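PDB 5OHU: soluble lytic murein transglycosylase from Pseudomonas aeruginosa, which cleaves the glycan strands of bacterial peptidoglycan as a lytic transglycosylase, in both exolytic and endolytic modes, and so turns over the cell-wall polymer. Local coordinates for residues A339-R344 / E371-G376; W346-L351 / I362-K367. One frame throughout, in Å; residues are numbered along the deposited sequence.

Contact 1 of 2, residues A339-R344 / E371-G376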
loop_
_atom_site.group_PDB
_atom_site.type_symbol
_atom_site.label_atom_id
_atom_site.label_comp_id
_atom_site.label_asym_id
_atom_site.label_seq_id
_atom_site.Cartn_x
_atom_site.Cartn_y
_atom_site.Cartn_z
ATOM N N ALA A 339 4.566 17.884 12.336
ATOM C CA ALA A 339 5.528 17.017 13.011
ATOM C C ALA A 339 6.414 16.238 12.048
ATOM O O ALA A 339 7.440 15.708 12.470
ATOM C CB ALA A 339 4.815 16.020 13.930
ATOM N N THR A 340 6.052 16.135 10.778
ATOM C CA THR A 340 6.825 15.293 9.876
ATOM C C THR A 340 8.148 15.941 9.495
ATOM O O THR A 340 8.286 17.168 9.426
ATOM C CB THR A 340 6.039 15.009 8.612
ATOM O OG1 THR A 340 5.915 16.232 7.874
ATOM C CG2 THR A 340 4.652 14.459 8.987
ATOM N N SER A 341 9.128 15.088 9.214
ATOM C CA SER A 341 10.404 15.587 8.723
ATOM C C SER A 341 10.239 16.329 7.405
ATOM O O SER A 341 10.979 17.275 7.137
ATOM C CB SER A 341 11.381 14.428 8.559
ATOM O OG SER A 341 10.770 13.387 7.816
ATOM N N ARG A 342 9.266 15.923 6.582
ATOM C CA ARG A 342 8.990 16.601 5.320
ATOM C C ARG A 342 8.699 18.087 5.525
ATOM O O ARG A 342 9.354 18.956 4.931
ATOM C CB ARG A 342 7.816 15.918 4.609
ATOM C CG ARG A 342 7.359 16.687 3.381
ATOM C CD ARG A 342 6.161 16.051 2.739
ATOM N NE ARG A 342 6.477 14.707 2.264
ATOM C CZ ARG A 342 5.723 13.649 2.536
ATOM N NH1 ARG A 342 4.632 13.801 3.283
ATOM N NH2 ARG A 342 6.064 12.460 2.069
ATOM N N TRP A 343 7.714 18.409 6.350
ATOM C CA TRP A 343 7.346 19.817 6.424
ATOM C C TRP A 343 8.227 20.601 7.376
ATOM O O TRP A 343 8.313 21.829 7.237
ATOM C CB TRP A 343 5.860 19.968 6.767
ATOM C CG TRP A 343 5.076 19.356 5.668
ATOM C CD1 TRP A 343 4.275 18.231 5.722
ATOM C CD2 TRP A 343 5.114 19.755 4.301
ATOM N NE1 TRP A 343 3.799 17.942 4.469
ATOM C CE2 TRP A 343 4.293 18.863 3.582
ATOM C CE3 TRP A 343 5.745 20.799 3.614
ATOM C CZ2 TRP A 343 4.091 18.983 2.211
ATOM C CZ3 TRP A 343 5.552 20.909 2.259
ATOM C CH2 TRP A 343 4.731 20.007 1.568
ATOM N N ARG A 344 8.922 19.934 8.299
ATOM C CA ARG A 344 10.001 20.624 9.004
ATOM C C ARG A 344 11.097 21.006 8.023
ATOM O O ARG A 344 11.629 22.125 8.068
ATOM C CB ARG A 344 10.561 19.752 10.133
ATOM C CG ARG A 344 9.658 19.671 11.367
ATOM C CD ARG A 344 10.328 18.940 12.520
ATOM N NE ARG A 344 10.149 17.503 12.346
ATOM C CZ ARG A 344 11.025 16.567 12.703
ATOM N NH1 ARG A 344 12.169 16.911 13.281
ATOM N NH2 ARG A 344 10.733 15.287 12.486
ATOM N N GLU A 371 17.557 13.269 12.202
ATOM C CA GLU A 371 16.560 12.358 11.658
ATOM C C GLU A 371 17.220 11.471 10.609
ATOM O O GLU A 371 18.054 11.931 9.826
ATOM C CB GLU A 371 15.395 13.132 11.043
ATOM C CG GLU A 371 14.203 12.270 10.646
ATOM C CD GLU A 371 13.117 12.258 11.697
ATOM O OE1 GLU A 371 13.052 13.217 12.497
ATOM O OE2 GLU A 371 12.324 11.293 11.714
ATOM N N ARG A 372 16.850 10.191 10.598
ATOM C CA ARG A 372 17.570 9.205 9.806
ATOM C C ARG A 372 16.926 8.936 8.446
ATOM O O ARG A 372 17.209 7.904 7.835
ATOM C CB ARG A 372 17.701 7.900 10.591
ATOM C CG ARG A 372 18.209 8.097 12.006
ATOM C CD ARG A 372 19.093 6.954 12.447
ATOM N NE ARG A 372 20.213 6.760 11.532
ATOM C CZ ARG A 372 21.205 5.896 11.735
ATOM N NH1 ARG A 372 21.222 5.145 12.827
ATOM N NH2 ARG A 372 22.180 5.787 10.846
ATOM N N ASP A 373 16.085 9.836 7.946
ATOM C CA ASP A 373 15.399 9.588 6.684
ATOM C C ASP A 373 15.849 10.601 5.628
ATOM O O ASP A 373 16.788 11.376 5.839
ATOM C CB ASP A 373 13.885 9.582 6.890
ATOM C CG ASP A 373 13.311 10.962 7.157
ATOM O OD1 ASP A 373 14.064 11.894 7.504
ATOM O OD2 ASP A 373 12.085 11.106 7.032
ATOM N N PHE A 374 15.150 10.592 4.491
ATOM C CA PHE A 374 15.520 11.433 3.353
ATOM C C PHE A 374 15.606 12.906 3.733
ATOM O O PHE A 374 16.562 13.593 3.362
ATOM C CB PHE A 374 14.523 11.210 2.206
ATOM C CG PHE A 374 14.683 12.166 1.045
ATOM C CD1 PHE A 374 15.689 11.944 0.090
ATOM C CD2 PHE A 374 13.868 13.289 0.918
ATOM C CE1 PHE A 374 15.873 12.796 -0.989
ATOM C CE2 PHE A 374 14.030 14.148 -0.174
ATOM C CZ PHE A 374 15.048 13.905 -1.126
ATOM N N TYR A 375 14.607 13.420 4.465
ATOM C CA TYR A 375 14.610 14.841 4.801
ATOM C C TYR A 375 15.671 15.198 5.847
ATOM O O TYR A 375 16.113 16.353 5.896
ATOM C CB TYR A 375 13.214 15.262 5.279
ATOM C CG TYR A 375 12.156 15.126 4.196
ATOM C CD1 TYR A 375 12.082 16.047 3.148
ATOM C CD2 TYR A 375 11.247 14.061 4.201
ATOM C CE1 TYR A 375 11.139 15.916 2.128
ATOM C CE2 TYR A 375 10.292 13.933 3.190
ATOM C CZ TYR A 375 10.236 14.868 2.167
ATOM O OH TYR A 375 9.290 14.733 1.172
ATOM N N GLY A 376 16.081 14.251 6.695
ATOM C CA GLY A 376 17.232 14.505 7.549
ATOM C C GLY A 376 18.520 14.653 6.754
ATOM O O GLY A 376 19.342 15.520 7.046
#
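Tyr375 lies flat against the first turn of helix 341-354, and this is the tight part of the contact. Arg342 CA sits 3.5 Å from the centroid of the Tyr375 ring and only 7° off its normal, a CH-pi contact over the centre of one face; Phe374 CD2 covers the opposite face. With CG anti to the backbone N (chi1 172°), the Arg342 chain runs along the ring toward its hydroxyl, then bends at chi3 so that Arg342 NE donates to Tyr375 OH at 3.0 Å. The hydroxyl lies close to the guanidinium plane, and the two flat groups stand perpendicular. A tyrosine suits the place because its ring packs on backbone while its OH, also bonded to Glu600 and Gln612, ties in the C-terminal part of the chain. Beside it, the buried hydroxyl of Ser341 donates to Asp373 OD2 at 2.7 Å, on the syn lone pair. The other carboxylate oxygen, Asp373 OD1, accepts from Gly376 N at 3.2 Å, so one short acid caps its own helix and grips the neighbouring one.

The Glu371 side is looser, and both partners are partly exposed. Arg344 NH2 makes a salt bridge to Glu371 OE1 of 3.1 Å, approaching from above the carboxylate plane, with guanidinium and carboxylate turned 71° apart. Arg344 NE also donates to Ala339 O at 3.3 Å, which steadies the long side chain near the helix start. Thr340 OG1 caps that helix by accepting from Trp343 N at 3.2 Å. The arrangement is thus one of N-capped starts of two helices, 341-354 and 374-383, separated in the chain by helix 360-368 and packed side by side in a largely helical fold.

Contact 2 of 2, residues W346-L351 / I362-K367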
loop_
_atom_site.group_PDB
_atom_site.type_symbol
_atom_site.label_atom_id
_atom_site.label_comp_id
_atom_site.label_asym_id
_atom_site.label_seq_id
_atom_site.Cartn_x
_atom_site.Cartn_y
_atom_site.Cartn_z
ATOM N N TRP A 346 10.703 21.529 4.707
ATOM C CA TRP A 346 10.283 22.558 3.762
ATOM C C TRP A 346 10.021 23.896 4.446
ATOM O O TRP A 346 10.203 24.941 3.813
ATOM C CB TRP A 346 9.085 22.072 2.946
ATOM C CG TRP A 346 9.561 21.145 1.834
ATOM C CD1 TRP A 346 9.345 19.802 1.731
ATOM C CD2 TRP A 346 10.400 21.501 0.719
ATOM N NE1 TRP A 346 9.966 19.300 0.605
ATOM C CE2 TRP A 346 10.630 20.321 -0.027
ATOM C CE3 TRP A 346 10.981 22.698 0.284
ATOM C CZ2 TRP A 346 11.416 20.309 -1.194
ATOM C CZ3 TRP A 346 11.760 22.692 -0.885
ATOM C CH2 TRP A 346 11.964 21.510 -1.607
ATOM N N GLN A 347 9.684 23.904 5.736
ATOM C CA GLN A 347 9.608 25.183 6.434
ATOM C C GLN A 347 10.967 25.884 6.448
ATOM O O GLN A 347 11.072 27.069 6.103
ATOM C CB GLN A 347 9.090 24.995 7.856
ATOM C CG GLN A 347 9.168 26.293 8.643
ATOM C CD GLN A 347 8.408 26.221 9.957
ATOM O OE1 GLN A 347 9.003 26.240 11.020
ATOM N NE2 GLN A 347 7.085 26.118 9.877
ATOM N N ALA A 348 12.017 25.163 6.851
ATOM C CA ALA A 348 13.363 25.728 6.832
ATOM C C ALA A 348 13.782 26.123 5.417
ATOM O O ALA A 348 14.327 27.212 5.207
ATOM C CB ALA A 348 14.358 24.724 7.420
ATOM N N ARG A 349 13.502 25.266 4.428
ATOM C CA ARG A 349 14.024 25.492 3.080
ATOM C C ARG A 349 13.272 26.607 2.357
ATOM O O ARG A 349 13.890 27.425 1.655
ATOM C CB ARG A 349 13.990 24.186 2.264
ATOM C CG ARG A 349 14.391 24.347 0.770
ATOM C CD ARG A 349 15.907 24.594 0.690
ATOM N NE ARG A 349 16.367 24.841 -0.678
ATOM C CZ ARG A 349 17.478 25.499 -1.016
ATOM N NH1 ARG A 349 18.268 26.014 -0.092
ATOM N NH2 ARG A 349 17.788 25.655 -2.291
ATOM N N SER A 350 11.949 26.685 2.529
ATOM C CA SER A 350 11.232 27.801 1.918
ATOM C C SER A 350 11.630 29.124 2.560
ATOM O O SER A 350 11.728 30.142 1.867
ATOM C CB SER A 350 9.714 27.587 1.984
ATOM O OG SER A 350 9.244 27.521 3.322
ATOM N N LEU A 351 11.884 29.133 3.876
ATOM C CA LEU A 351 12.378 30.350 4.521
ATOM C C LEU A 351 13.731 30.765 3.934
ATOM O O LEU A 351 13.947 31.933 3.588
ATOM C CB LEU A 351 12.475 30.147 6.044
ATOM C CG LEU A 351 12.883 31.391 6.866
ATOM C CD1 LEU A 351 11.976 32.604 6.561
ATOM C CD2 LEU A 351 12.919 31.126 8.391
ATOM N N ILE A 362 19.097 28.120 9.833
ATOM C CA ILE A 362 20.107 27.266 10.471
ATOM C C ILE A 362 19.501 26.458 11.617
ATOM O O ILE A 362 19.560 25.220 11.633
ATOM C CB ILE A 362 21.285 28.114 10.971
ATOM C CG1 ILE A 362 22.066 28.689 9.794
ATOM C CG2 ILE A 362 22.179 27.287 11.892
ATOM C CD1 ILE A 362 23.087 29.716 10.236
ATOM N N ALA A 363 18.931 27.148 12.608
ATOM C CA ALA A 363 18.337 26.452 13.745
ATOM C C ALA A 363 17.228 25.507 13.305
ATOM O O ALA A 363 17.059 24.431 13.883
ATOM C CB ALA A 363 17.797 27.456 14.764
ATOM N N LEU A 364 16.456 25.890 12.287
ATOM C CA LEU A 364 15.396 25.006 11.811
ATOM C C LEU A 364 15.977 23.706 11.255
ATOM O O LEU A 364 15.518 22.608 11.600
ATOM C CB LEU A 364 14.541 25.735 10.772
ATOM C CG LEU A 364 13.790 26.974 11.307
ATOM C CD1 LEU A 364 13.096 27.722 10.181
ATOM C CD2 LEU A 364 12.782 26.612 12.420
ATOM N N TYR A 365 17.019 23.808 10.425
ATOM C CA TYR A 365 17.653 22.605 9.888
ATOM C C TYR A 365 18.247 21.744 10.991
ATOM O O TYR A 365 18.237 20.511 10.893
ATOM C CB TYR A 365 18.748 22.982 8.894
ATOM C CG TYR A 365 18.286 23.442 7.522
ATOM C CD1 TYR A 365 17.333 22.725 6.792
ATOM C CD2 TYR A 365 18.799 24.611 6.967
ATOM C CE1 TYR A 365 16.920 23.163 5.537
ATOM C CE2 TYR A 365 18.408 25.054 5.708
ATOM C CZ TYR A 365 17.466 24.329 5.004
ATOM O OH TYR A 365 17.093 24.792 3.770
ATOM N N GLN A 366 18.767 22.373 12.050
ATOM C CA GLN A 366 19.464 21.615 13.083
ATOM C C GLN A 366 18.514 20.693 13.839
ATOM O O GLN A 366 18.902 19.589 14.233
ATOM C CB GLN A 366 20.181 22.569 14.030
ATOM C CG GLN A 366 21.437 23.151 13.420
ATOM C CD GLN A 366 22.035 24.258 14.256
ATOM O OE1 GLN A 366 21.327 24.963 14.982
ATOM N NE2 GLN A 366 23.346 24.420 14.158
ATOM N N LYS A 367 17.267 21.115 14.036
ATOM C CA LYS A 367 16.262 20.215 14.587
ATOM C C LYS A 367 16.100 18.952 13.760
ATOM O O LYS A 367 15.641 17.932 14.281
ATOM C CB LYS A 367 14.900 20.913 14.661
ATOM C CG LYS A 367 14.920 22.284 15.296
ATOM C CD LYS A 367 13.767 23.135 14.773
ATOM C CE LYS A 367 12.408 22.565 15.142
ATOM N NZ LYS A 367 11.368 23.635 15.179
#
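Helices 346-351 and 362-367 run nearly antiparallel, 156° between their directions, with axes 8.8 Å apart and Ala348 facing Leu364 at the nearest CA pair. The small methyl of Ala348 allows this approach: its CB meets Leu364 CB at 3.5 Å and also lies over one face of the Tyr365 ring, 3.8 Å from the centroid and displaced toward the rim, a CH-pi contact. Tyr365, with CG anti to its carbonyl carbon (chi1 -76°), brings its ring over Ala348 and against helix 346-351, until Tyr365 OH stands 3.2 Å from Arg349 CA. The aliphatic part of Arg349 packs against that oxygen, whose hydrogen-bond partner is Gln352 OE1, one residue beyond the segment.

The pair forms an antiparallel helical hairpin, two consecutive helices joined by a short connection, within the largely helical chain. Toward that connection, Leu351 and Leu364 cross at about a right angle, Leu351 CD2 touching Leu364 CD1 at 3.9 Å; the two branched leucines extend the apolar contact beyond the alanine. On the partly exposed Gln347, OE1 is 4.0 Å from Leu364 CD2, a contact without a hydrogen bond. Gln347 reaches there with an extended chain, while its NE2 binds Thr330 OG1, so the amide serves a polar partner at one end and rests against a methyl at the other. Helix 374-383 packs on Tyr365 through Ala379, Arg382 and Leu383.

In the fold
Both contacts use helix 341-354: contact 1 holds its first turn, contact 2 its following turns. Contact 2 is nested inside the chain loop closed by contact 1; helices 341-354, 360-368 and 374-383 follow one another and touch one another, Tyr365 of helix 360-368 meeting helix 374-383. The centres lie about 11 Å apart, and the two touch directly where Tyr375 CE1 comes 3.9 Å from Trp346 NE1 and Arg344 NH1 comes 3.8 Å from Lys367 O. Glu600 links them further, its OE1 accepting from Trp346 NE1 and bonding Tyr375 OH. Through Glu600 and Gln612 helices 341-354 and 374-383 are joined to the C-terminal part of the chain, which carries the SLT transglycosylase family sequence.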